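Local coordinates for type II restriction enzyme MunI (Mycoplasma, PDB 1D02), which recognises the double-stranded sequence 5'-CAATTG-3' as a homodimer and cleaves it after the first C, leaving 5'-phosphate ends, at residues N26-F31 against Y40-K45; P147-F152 against V190-E195; Y173-F178 against N194-K199. The protein carries 1 engineered substitution. One frame throughout, in Å; residues are numbered along the deposited sequence.

Contacts 1, 2 and 3 all reach the same mixed sheet, but at different places. Contact 1 sets helix 27-34 against strand 40-44, outermost in this chain's sheet. Contacts 2 and 3 share helix 186-197, which meets strand 148-153 in one and the approach to strand 177-180 in the other; their centres lie about 5 Å apart. Contact 2 is fully buried and aromatic, whereas contacts 1 and 3 are partly buried, leucine packing giving way to an exposed glutamate in contact 1 and to a water-bridged aspartate-lysine pair in contact 3. Contacts 1 and 2 merge where Phe-31 packs on Trp-149 and Val-30 on Val-190, so both helices belong to one continuous core.

Contact 1. Residues N26-F31 against Y40-K45; sequences NLYNVF and YVLYEK
Helix 27-31, carrying Leu-27, Tyr-28 and Phe-31, runs almost antiparallel to strand 40-44, with an angle of 163° between the segment axes and a closest approach of 9.1 Å. Leu-42 fills the gap. Its chi1 of 179° sets CG beside the carbonyl carbon, and the two methyls then divide the helix between them. CD2 settles on the backbone of the first turn, 3.7 Å from Tyr-28 CA, and also touches the Tyr-28 ring at CD2 and Phe-31 CB. CD1 lies near the same Phe-31 CB and reaches Leu-27 CD2 at 4.2 Å. A branched aliphatic residue suits this place because one side chain can serve three neighbours.

The pairing belongs to the PD-(D/E)XK nuclease fold: strand 40-44 is an outermost strand of the chain's sheet, hydrogen-bonded to strand 84-88, whose Phe-84 and Ile-86 also touch Leu-42. Leu-27 and Phe-31 continue inward to Leu-189 of helix 186-197.

Toward solvent the chemistry changes. The extended Glu-44 side chain crosses Tyr-28 obliquely, its carboxylate plane turned 60° from the ring; the model sets their carbons implausibly close, so the detail is doubtful. Tyr-28 combines an apolar flank with a hydroxyl that hydrogen-bonds Ala-83 O. At the start of the helix Asn-26 and Asn-29 form a capping box. Asn-29 N donates to Asn-26 OD1 at 2.9 Å, and Asn-26 N returns a nearly straight bond to Asn-29 OD1 at 2.8 Å, while Asn-29 ND2 binds Glu-24 O.

Contact 2. Residues P147-F152 against V190-E195; sequences PFWVVF and VQHFNE
Trp-149 reaches from its strand to helix 190-195 and meets two successive residues there, His-192 and Phe-193, in different ways. CG of Trp-149 lies anti to the backbone N (chi1 -179°), which carries the indole out from the strand toward the helix. Its five-membered ring lies nearly parallel to the imidazole of His-192, the planes only 9° apart, but with centroids 5.0 Å apart the pair is so far offset that the rings barely overlap; the flat imidazole suits this alignment.

Phe-193 crosses the tryptophan at about a right angle and touches mainly through its methylene: CB sits 3.9 Å from Trp-149 CH2, while the phenyl ring, leading away, suits the apolar interior. One face of the indole is covered from its own strand by Val-151 CG2, 3.8 Å above the plane. A large flat residue suits this buried position, bridging sheet and helix while offering separate parts to separate neighbours.

Strand 148-153 runs between strands 93-101 and 177-180, and Phe-178 of the latter touches both Trp-149 and His-192. Leu-189 and Leu-197 of helix 186-197 also pack on Trp-149, and Val-190 carries the packing on to helix 27-34.

Contact 3. Residues Y173-F178 against N194-K199; sequences YQDNYF and NEKLKK
Ahead of Asp-175, the residue that faces Lys-196, Tyr-173 packs on Pro-128 of the second subunit. Within the segment, Gln-174 OE1 accepts a 2.7 Å bond from Tyr-177 OH, while Gln-174 NE2 bonds to Thr-167 O in helix 160-170 and to Asp-171 O.

Asp-175 carries the polar contact. With CG beside the backbone N (chi1 -62°) its side chain is directed across the extended Lys-196 chain, the two crossing at about a right angle. OD1 lies against the aliphatic part, 3.3 Å from Lys-196 CD, and its salt bridge to Lys-196 NZ is long at 4.0 Å. A water closes that gap, donating to Asp-175 OD1 at 2.7 Å and accepting from Lys-196 NZ at 3.0 Å. A second water donates both to Asp-175 OD2 and to Lys-196 O, so each carboxylate oxygen has its own water bridge to Lys-196, OD1 to the ammonium and OD2 to the backbone carbonyl. Lysine suits the site: its methylenes lie against the carboxylate while the ammonium keeps a long salt bridge and a shared water. The backbone of Asp-175 meets a different partner: its O lies 3.6 Å from Leu-197 CD2.

Asn-176 touches that methyl more loosely through ND2, but ND2 bonds to Phe-148 O in strand 148-153 and OD1 to Leu-146 N in the loop before it. Tyr-177 then begins strand 177-180, outermost in the chain's sheet and parallel to strand 148-153. Leu-197, which follows Lys-196, reaches Trp-149 of that neighbouring strand as well as Ile-145 in the loop before it.

Contact 1. Residues N26-F31 against Y40-K45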
loop_
_atom_site.group_PDB
_atom_site.type_symbol
_atom_site.label_atom_id
_atom_site.label_comp_id
_atom_site.label_asym_id
_atom_site.label_seq_id
_atom_site.Cartn_x
_atom_site.Cartn_y
_atom_site.Cartn_z
ATOM N N ASN D 26 -12.403 -13.809 -18.258
ATOM C CA ASN D 26 -11.376 -13.189 -17.422
ATOM C C ASN D 26 -11.553 -11.680 -17.680
ATOM O O ASN D 26 -12.360 -11.294 -18.542
ATOM C CB ASN D 26 -9.977 -13.674 -17.784
ATOM C CG ASN D 26 -9.658 -13.506 -19.250
ATOM O OD1 ASN D 26 -9.580 -12.387 -19.751
ATOM N ND2 ASN D 26 -9.472 -14.629 -19.950
ATOM N N LEU D 27 -10.844 -10.835 -16.939
ATOM C CA LEU D 27 -11.046 -9.386 -17.103
ATOM C C LEU D 27 -10.775 -8.889 -18.515
ATOM O O LEU D 27 -11.467 -7.990 -19.025
ATOM C CB LEU D 27 -10.186 -8.593 -16.106
ATOM C CG LEU D 27 -10.365 -7.061 -16.110
ATOM C CD1 LEU D 27 -10.206 -6.570 -14.659
ATOM C CD2 LEU D 27 -9.358 -6.371 -17.038
ATOM N N TYR D 28 -9.761 -9.462 -19.145
ATOM C CA TYR D 28 -9.388 -9.056 -20.490
ATOM C C TYR D 28 -10.393 -9.412 -21.578
ATOM O O TYR D 28 -10.787 -8.525 -22.364
ATOM C CB TYR D 28 -8.009 -9.615 -20.834
ATOM C CG TYR D 28 -6.994 -9.247 -19.787
ATOM C CD1 TYR D 28 -6.674 -10.125 -18.735
ATOM C CD2 TYR D 28 -6.386 -8.005 -19.810
ATOM C CE1 TYR D 28 -5.753 -9.739 -17.732
ATOM C CE2 TYR D 28 -5.484 -7.621 -18.839
ATOM C CZ TYR D 28 -5.171 -8.475 -17.808
ATOM O OH TYR D 28 -4.286 -8.029 -16.853
ATOM N N ASN D 29 -10.823 -10.670 -21.669
ATOM C CA ASN D 29 -11.768 -10.936 -22.762
ATOM C C ASN D 29 -13.135 -10.279 -22.524
ATOM O O ASN D 29 -13.809 -9.879 -23.470
ATOM C CB ASN D 29 -11.860 -12.447 -23.130
ATOM C CG ASN D 29 -12.348 -13.348 -21.999
ATOM O OD1 ASN D 29 -12.731 -12.908 -20.924
ATOM N ND2 ASN D 29 -12.352 -14.653 -22.277
ATOM N N VAL D 30 -13.495 -10.090 -21.264
ATOM C CA VAL D 30 -14.753 -9.437 -20.910
ATOM C C VAL D 30 -14.713 -7.960 -21.354
ATOM O O VAL D 30 -15.622 -7.480 -22.053
ATOM C CB VAL D 30 -14.997 -9.528 -19.372
ATOM C CG1 VAL D 30 -16.005 -8.474 -18.887
ATOM C CG2 VAL D 30 -15.495 -10.943 -19.014
ATOM N N PHE D 31 -13.665 -7.228 -20.980
ATOM C CA PHE D 31 -13.641 -5.832 -21.391
ATOM C C PHE D 31 -13.387 -5.670 -22.886
ATOM O O PHE D 31 -13.923 -4.739 -23.495
ATOM C CB PHE D 31 -12.620 -5.024 -20.570
ATOM C CG PHE D 31 -13.191 -4.489 -19.284
ATOM C CD1 PHE D 31 -12.792 -4.998 -18.048
ATOM C CD2 PHE D 31 -14.174 -3.491 -19.314
ATOM C CE1 PHE D 31 -13.357 -4.522 -16.878
ATOM C CE2 PHE D 31 -14.745 -3.015 -18.134
ATOM C CZ PHE D 31 -14.332 -3.532 -16.917
ATOM N N TYR D 40 -13.718 3.108 -26.220
ATOM C CA TYR D 40 -12.850 2.607 -25.160
ATOM C C TYR D 40 -11.974 1.469 -25.640
ATOM O O TYR D 40 -12.382 0.673 -26.486
ATOM C CB TYR D 40 -13.659 2.117 -23.949
ATOM C CG TYR D 40 -14.608 3.150 -23.392
ATOM C CD1 TYR D 40 -15.924 3.202 -23.825
ATOM C CD2 TYR D 40 -14.170 4.113 -22.477
ATOM C CE1 TYR D 40 -16.799 4.194 -23.371
ATOM C CE2 TYR D 40 -15.040 5.131 -22.014
ATOM C CZ TYR D 40 -16.354 5.160 -22.476
ATOM O OH TYR D 40 -17.204 6.185 -22.100
ATOM N N VAL D 41 -10.762 1.403 -25.107
ATOM C CA VAL D 41 -9.859 0.320 -25.441
ATOM C C VAL D 41 -9.235 -0.164 -24.141
ATOM O O VAL D 41 -9.003 0.616 -23.224
ATOM C CB VAL D 41 -8.742 0.763 -26.397
ATOM C CG1 VAL D 41 -9.341 1.302 -27.684
ATOM C CG2 VAL D 41 -7.883 1.808 -25.732
ATOM N N LEU D 42 -9.003 -1.465 -24.059
ATOM C CA LEU D 42 -8.397 -2.051 -22.872
ATOM C C LEU D 42 -6.951 -2.374 -23.231
ATOM O O LEU D 42 -6.684 -2.934 -24.300
ATOM C CB LEU D 42 -9.085 -3.367 -22.489
ATOM C CG LEU D 42 -8.484 -4.070 -21.263
ATOM C CD1 LEU D 42 -8.937 -3.432 -19.960
ATOM C CD2 LEU D 42 -8.868 -5.537 -21.329
ATOM N N TYR D 43 -6.021 -2.034 -22.343
ATOM C CA TYR D 43 -4.609 -2.349 -22.572
ATOM C C TYR D 43 -4.234 -3.391 -21.521
ATOM O O TYR D 43 -4.623 -3.262 -20.367
ATOM C CB TYR D 43 -3.714 -1.125 -22.341
ATOM C CG TYR D 43 -3.980 0.047 -23.264
ATOM C CD1 TYR D 43 -4.169 1.338 -22.751
ATOM C CD2 TYR D 43 -4.018 -0.126 -24.645
ATOM C CE1 TYR D 43 -4.379 2.433 -23.606
ATOM C CE2 TYR D 43 -4.230 0.961 -25.503
ATOM C CZ TYR D 43 -4.404 2.231 -24.974
ATOM O OH TYR D 43 -4.584 3.302 -25.828
ATOM N N GLU D 44 -3.512 -4.422 -21.940
ATOM C CA GLU D 44 -3.003 -5.455 -21.039
ATOM C C GLU D 44 -1.558 -4.963 -20.794
ATOM O O GLU D 44 -0.848 -4.589 -21.713
ATOM C CB GLU D 44 -3.088 -6.822 -21.759
ATOM C CG GLU D 44 -4.557 -7.173 -22.094
ATOM C CD GLU D 44 -4.779 -8.233 -23.189
ATOM O OE1 GLU D 44 -3.934 -9.145 -23.348
ATOM O OE2 GLU D 44 -5.838 -8.159 -23.875
ATOM N N LYS D 45 -1.123 -4.873 -19.549
ATOM C CA LYS D 45 0.237 -4.365 -19.292
ATOM C C LYS D 45 0.667 -3.046 -20.034
ATOM O O LYS D 45 1.676 -2.996 -20.752
ATOM C CB LYS D 45 1.273 -5.484 -19.551
ATOM C CG LYS D 45 2.669 -5.231 -18.989
ATOM C CD LYS D 45 3.583 -6.433 -19.224
ATOM C CE LYS D 45 4.981 -6.211 -18.661
ATOM N NZ LYS D 45 5.888 -7.340 -19.009
#

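Contact 2. Residues P147-F152 against V190-E195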
loop_
_atom_site.group_PDB
_atom_site.type_symbol
_atom_site.label_atom_id
_atom_site.label_comp_id
_atom_site.label_asym_id
_atom_site.label_seq_id
_atom_site.Cartn_x
_atom_site.Cartn_y
_atom_site.Cartn_z
ATOM N N PRO D 147 -7.375 7.590 -8.981
ATOM C CA PRO D 147 -7.039 7.295 -10.381
ATOM C C PRO D 147 -6.775 5.848 -10.759
ATOM O O PRO D 147 -6.304 5.583 -11.861
ATOM C CB PRO D 147 -5.816 8.171 -10.618
ATOM C CG PRO D 147 -5.114 8.101 -9.264
ATOM C CD PRO D 147 -6.253 8.252 -8.285
ATOM N N PHE D 148 -7.055 4.921 -9.848
ATOM C CA PHE D 148 -6.807 3.510 -10.128
ATOM C C PHE D 148 -7.997 2.672 -9.713
ATOM O O PHE D 148 -8.881 3.138 -8.985
ATOM C CB PHE D 148 -5.556 3.035 -9.371
ATOM C CG PHE D 148 -5.677 3.159 -7.868
ATOM C CD1 PHE D 148 -6.252 2.132 -7.119
ATOM C CD2 PHE D 148 -5.217 4.296 -7.210
ATOM C CE1 PHE D 148 -6.365 2.235 -5.726
ATOM C CE2 PHE D 148 -5.322 4.413 -5.824
ATOM C CZ PHE D 148 -5.892 3.391 -5.068
ATOM N N TRP D 149 -8.014 1.429 -10.181
ATOM C CA TRP D 149 -9.095 0.509 -9.854
ATOM C C TRP D 149 -8.471 -0.851 -9.601
ATOM O O TRP D 149 -7.821 -1.409 -10.484
ATOM C CB TRP D 149 -10.074 0.441 -11.031
ATOM C CG TRP D 149 -11.257 -0.457 -10.809
ATOM C CD1 TRP D 149 -11.883 -0.719 -9.625
ATOM C CD2 TRP D 149 -12.009 -1.128 -11.824
ATOM N NE1 TRP D 149 -12.991 -1.518 -9.841
ATOM C CE2 TRP D 149 -13.089 -1.781 -11.183
ATOM C CE3 TRP D 149 -11.882 -1.237 -13.218
ATOM C CZ2 TRP D 149 -14.043 -2.537 -11.885
ATOM C CZ3 TRP D 149 -12.832 -1.992 -13.922
ATOM C CH2 TRP D 149 -13.895 -2.630 -13.247
ATOM N N VAL D 150 -8.671 -1.376 -8.393
ATOM C CA VAL D 150 -8.112 -2.675 -8.030
ATOM C C VAL D 150 -9.252 -3.701 -8.057
ATOM O O VAL D 150 -10.276 -3.526 -7.395
ATOM C CB VAL D 150 -7.474 -2.650 -6.613
ATOM C CG1 VAL D 150 -6.986 -4.044 -6.238
ATOM C CG2 VAL D 150 -6.279 -1.654 -6.560
ATOM N N VAL D 151 -9.085 -4.730 -8.882
ATOM C CA VAL D 151 -10.076 -5.804 -8.965
ATOM C C VAL D 151 -9.526 -7.017 -8.223
ATOM O O VAL D 151 -8.429 -7.508 -8.551
ATOM C CB VAL D 151 -10.366 -6.179 -10.426
ATOM C CG1 VAL D 151 -11.338 -7.360 -10.476
ATOM C CG2 VAL D 151 -10.961 -4.955 -11.160
ATOM N N PHE D 152 -10.258 -7.469 -7.206
ATOM C CA PHE D 152 -9.860 -8.639 -6.414
ATOM C C PHE D 152 -10.586 -9.853 -6.980
ATOM O O PHE D 152 -11.723 -9.736 -7.455
ATOM C CB PHE D 152 -10.228 -8.460 -4.937
ATOM C CG PHE D 152 -9.461 -7.355 -4.240
ATOM C CD1 PHE D 152 -10.002 -6.071 -4.127
ATOM C CD2 PHE D 152 -8.203 -7.595 -3.713
ATOM C CE1 PHE D 152 -9.296 -5.034 -3.497
ATOM C CE2 PHE D 152 -7.481 -6.569 -3.080
ATOM C CZ PHE D 152 -8.025 -5.283 -2.971
ATOM N N VAL D 190 -18.229 -5.345 -15.449
ATOM C CA VAL D 190 -18.381 -4.195 -16.343
ATOM C C VAL D 190 -19.380 -3.181 -15.772
ATOM O O VAL D 190 -19.166 -1.961 -15.885
ATOM C CB VAL D 190 -18.807 -4.635 -17.794
ATOM C CG1 VAL D 190 -18.926 -3.403 -18.696
ATOM C CG2 VAL D 190 -17.749 -5.582 -18.401
ATOM N N GLN D 191 -20.444 -3.656 -15.124
ATOM C CA GLN D 191 -21.426 -2.732 -14.553
ATOM C C GLN D 191 -20.761 -1.833 -13.514
ATOM O O GLN D 191 -21.103 -0.657 -13.407
ATOM C CB GLN D 191 -22.606 -3.479 -13.926
ATOM C CG GLN D 191 -23.495 -4.159 -14.969
ATOM C CD GLN D 191 -24.625 -4.961 -14.351
ATOM O OE1 GLN D 191 -24.396 -5.639 -13.328
ATOM N NE2 GLN D 191 -25.748 -4.939 -14.914
ATOM N N HIS D 192 -19.798 -2.361 -12.758
ATOM C CA HIS D 192 -19.129 -1.516 -11.765
ATOM C C HIS D 192 -18.420 -0.370 -12.484
ATOM O O HIS D 192 -18.565 0.795 -12.111
ATOM C CB HIS D 192 -18.114 -2.322 -10.948
ATOM C CG HIS D 192 -17.502 -1.544 -9.823
ATOM N ND1 HIS D 192 -16.450 -0.671 -10.001
ATOM C CD2 HIS D 192 -17.846 -1.458 -8.514
ATOM C CE1 HIS D 192 -16.177 -0.075 -8.852
ATOM N NE2 HIS D 192 -17.013 -0.533 -7.937
ATOM N N PHE D 193 -17.632 -0.702 -13.501
ATOM C CA PHE D 193 -16.926 0.317 -14.276
ATOM C C PHE D 193 -17.938 1.290 -14.913
ATOM O O PHE D 193 -17.824 2.503 -14.788
ATOM C CB PHE D 193 -16.131 -0.348 -15.407
ATOM C CG PHE D 193 -15.614 0.625 -16.435
ATOM C CD1 PHE D 193 -14.524 1.443 -16.159
ATOM C CD2 PHE D 193 -16.237 0.724 -17.686
ATOM C CE1 PHE D 193 -14.052 2.354 -17.117
ATOM C CE2 PHE D 193 -15.781 1.624 -18.647
ATOM C CZ PHE D 193 -14.681 2.444 -18.363
ATOM N N ASN D 194 -18.943 0.734 -15.578
ATOM C CA ASN D 194 -19.941 1.541 -16.278
ATOM C C ASN D 194 -20.665 2.561 -15.402
ATOM O O ASN D 194 -20.809 3.736 -15.773
ATOM C CB ASN D 194 -20.971 0.606 -16.919
ATOM C CG ASN D 194 -21.876 1.309 -17.880
ATOM O OD1 ASN D 194 -23.109 1.228 -17.760
ATOM N ND2 ASN D 194 -21.293 2.010 -18.843
ATOM N N GLU D 195 -21.103 2.111 -14.240
ATOM C CA GLU D 195 -21.871 2.938 -13.318
ATOM C C GLU D 195 -21.066 3.845 -12.408
ATOM O O GLU D 195 -21.514 4.935 -12.057
ATOM C CB GLU D 195 -22.758 2.034 -12.452
ATOM C CG GLU D 195 -23.896 1.344 -13.216
ATOM C CD GLU D 195 -24.482 0.127 -12.478
ATOM O OE1 GLU D 195 -24.300 -0.006 -11.244
ATOM O OE2 GLU D 195 -25.137 -0.706 -13.151
#

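Contact 3. Residues Y173-F178 against N194-K199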
loop_
_atom_site.group_PDB
_atom_site.type_symbol
_atom_site.label_atom_id
_atom_site.label_comp_id
_atom_site.label_asym_id
_atom_site.label_seq_id
_atom_site.Cartn_x
_atom_site.Cartn_y
_atom_site.Cartn_z
ATOM N N TYR D 173 -13.692 5.884 -0.616
ATOM C CA TYR D 173 -13.364 5.637 -2.027
ATOM C C TYR D 173 -13.749 4.184 -2.334
ATOM O O TYR D 173 -12.973 3.444 -2.947
ATOM C CB TYR D 173 -11.861 5.824 -2.304
ATOM C CG TYR D 173 -11.364 7.210 -2.011
ATOM C CD1 TYR D 173 -10.727 7.504 -0.811
ATOM C CD2 TYR D 173 -11.540 8.232 -2.930
ATOM C CE1 TYR D 173 -10.273 8.783 -0.537
ATOM C CE2 TYR D 173 -11.087 9.533 -2.661
ATOM C CZ TYR D 173 -10.453 9.792 -1.466
ATOM O OH TYR D 173 -9.958 11.056 -1.205
ATOM N N GLN D 174 -14.946 3.780 -1.906
ATOM C CA GLN D 174 -15.400 2.411 -2.126
ATOM C C GLN D 174 -15.461 1.977 -3.574
ATOM O O GLN D 174 -15.291 0.795 -3.860
ATOM C CB GLN D 174 -16.782 2.195 -1.500
ATOM C CG GLN D 174 -16.773 2.227 0.006
ATOM C CD GLN D 174 -15.917 1.123 0.600
ATOM O OE1 GLN D 174 -16.166 -0.061 0.362
ATOM N NE2 GLN D 174 -14.919 1.501 1.388
ATOM N N ASP D 175 -15.661 2.911 -4.502
ATOM C CA ASP D 175 -15.773 2.524 -5.896
ATOM C C ASP D 175 -14.439 2.249 -6.581
ATOM O O ASP D 175 -14.420 1.828 -7.740
ATOM C CB ASP D 175 -16.539 3.590 -6.697
ATOM C CG ASP D 175 -17.976 3.775 -6.211
ATOM O OD1 ASP D 175 -18.513 2.884 -5.516
ATOM O OD2 ASP D 175 -18.578 4.822 -6.543
ATOM N N ASN D 176 -13.331 2.498 -5.875
ATOM C CA ASN D 176 -12.013 2.262 -6.442
ATOM C C ASN D 176 -11.508 0.815 -6.342
ATOM O O ASN D 176 -10.373 0.523 -6.698
ATOM C CB ASN D 176 -11.015 3.272 -5.876
ATOM C CG ASN D 176 -11.190 4.640 -6.527
ATOM O OD1 ASN D 176 -11.629 5.594 -5.886
ATOM N ND2 ASN D 176 -10.899 4.715 -7.820
ATOM N N TYR D 177 -12.356 -0.085 -5.842
ATOM C CA TYR D 177 -12.006 -1.505 -5.890
ATOM C C TYR D 177 -13.275 -2.261 -6.248
ATOM O O TYR D 177 -14.381 -1.716 -6.123
ATOM C CB TYR D 177 -11.455 -2.029 -4.556
ATOM C CG TYR D 177 -12.491 -2.180 -3.472
ATOM C CD1 TYR D 177 -13.197 -3.374 -3.315
ATOM C CD2 TYR D 177 -12.766 -1.127 -2.618
ATOM C CE1 TYR D 177 -14.157 -3.509 -2.321
ATOM C CE2 TYR D 177 -13.712 -1.241 -1.617
ATOM C CZ TYR D 177 -14.405 -2.434 -1.471
ATOM O OH TYR D 177 -15.329 -2.525 -0.464
ATOM N N PHE D 178 -13.127 -3.487 -6.739
ATOM C CA PHE D 178 -14.300 -4.318 -7.037
ATOM C C PHE D 178 -13.942 -5.754 -6.704
ATOM O O PHE D 178 -12.843 -6.214 -7.038
ATOM C CB PHE D 178 -14.705 -4.226 -8.514
ATOM C CG PHE D 178 -15.811 -5.173 -8.891
ATOM C CD1 PHE D 178 -17.140 -4.921 -8.517
ATOM C CD2 PHE D 178 -15.530 -6.323 -9.625
ATOM C CE1 PHE D 178 -18.170 -5.808 -8.878
ATOM C CE2 PHE D 178 -16.552 -7.212 -9.987
ATOM C CZ PHE D 178 -17.864 -6.954 -9.617
ATOM N N ASN D 194 -18.943 0.734 -15.578
ATOM C CA ASN D 194 -19.941 1.541 -16.278
ATOM C C ASN D 194 -20.665 2.561 -15.402
ATOM O O ASN D 194 -20.809 3.736 -15.773
ATOM C CB ASN D 194 -20.971 0.606 -16.919
ATOM C CG ASN D 194 -21.876 1.309 -17.880
ATOM O OD1 ASN D 194 -23.109 1.228 -17.760
ATOM N ND2 ASN D 194 -21.293 2.010 -18.843
ATOM N N GLU D 195 -21.103 2.111 -14.240
ATOM C CA GLU D 195 -21.871 2.938 -13.318
ATOM C C GLU D 195 -21.066 3.845 -12.408
ATOM O O GLU D 195 -21.514 4.935 -12.057
ATOM C CB GLU D 195 -22.758 2.034 -12.452
ATOM C CG GLU D 195 -23.896 1.344 -13.216
ATOM C CD GLU D 195 -24.482 0.127 -12.478
ATOM O OE1 GLU D 195 -24.300 -0.006 -11.244
ATOM O OE2 GLU D 195 -25.137 -0.706 -13.151
ATOM N N LYS D 196 -19.858 3.421 -12.056
ATOM C CA LYS D 196 -19.063 4.178 -11.100
ATOM C C LYS D 196 -17.768 4.842 -11.527
ATOM O O LYS D 196 -17.318 5.783 -10.868
ATOM C CB LYS D 196 -18.768 3.267 -9.913
ATOM C CG LYS D 196 -20.038 2.717 -9.284
ATOM C CD LYS D 196 -19.762 1.611 -8.300
ATOM C CE LYS D 196 -21.036 1.277 -7.544
ATOM N NZ LYS D 196 -20.921 -0.018 -6.826
ATOM N N LEU D 197 -17.169 4.378 -12.619
ATOM C CA LEU D 197 -15.881 4.903 -13.043
ATOM C C LEU D 197 -15.795 5.514 -14.443
ATOM O O LEU D 197 -15.007 6.426 -14.676
ATOM C CB LEU D 197 -14.843 3.776 -12.934
ATOM C CG LEU D 197 -14.758 3.073 -11.569
ATOM C CD1 LEU D 197 -13.844 1.819 -11.693
ATOM C CD2 LEU D 197 -14.204 4.029 -10.531
ATOM N N LYS D 198 -16.599 5.005 -15.368
ATOM C CA LYS D 198 -16.568 5.459 -16.752
ATOM C C LYS D 198 -16.698 6.976 -16.923
ATOM O O LYS D 198 -16.004 7.569 -17.751
ATOM C CB LYS D 198 -17.662 4.748 -17.560
ATOM C CG LYS D 198 -17.519 4.891 -19.092
ATOM C CD LYS D 198 -18.617 4.138 -19.852
ATOM C CE LYS D 198 -19.895 4.971 -19.942
ATOM N NZ LYS D 198 -21.043 4.209 -20.508
ATOM N N LYS D 199 -17.574 7.575 -16.130
ATOM C CA LYS D 199 -17.807 9.012 -16.205
ATOM C C LYS D 199 -16.548 9.824 -15.916
ATOM O O LYS D 199 -16.452 10.976 -16.325
ATOM C CB LYS D 199 -18.910 9.427 -15.232
ATOM C CG LYS D 199 -18.569 9.228 -13.759
ATOM C CD LYS D 199 -19.806 9.526 -12.892
ATOM C CE LYS D 199 -19.514 9.326 -11.403
ATOM N NZ LYS D 199 -20.726 9.595 -10.542
HETATM O O HOH W 1 -18.348 6.730 -8.530
HETATM O O HOH W 2 -18.714 0.286 -4.794
#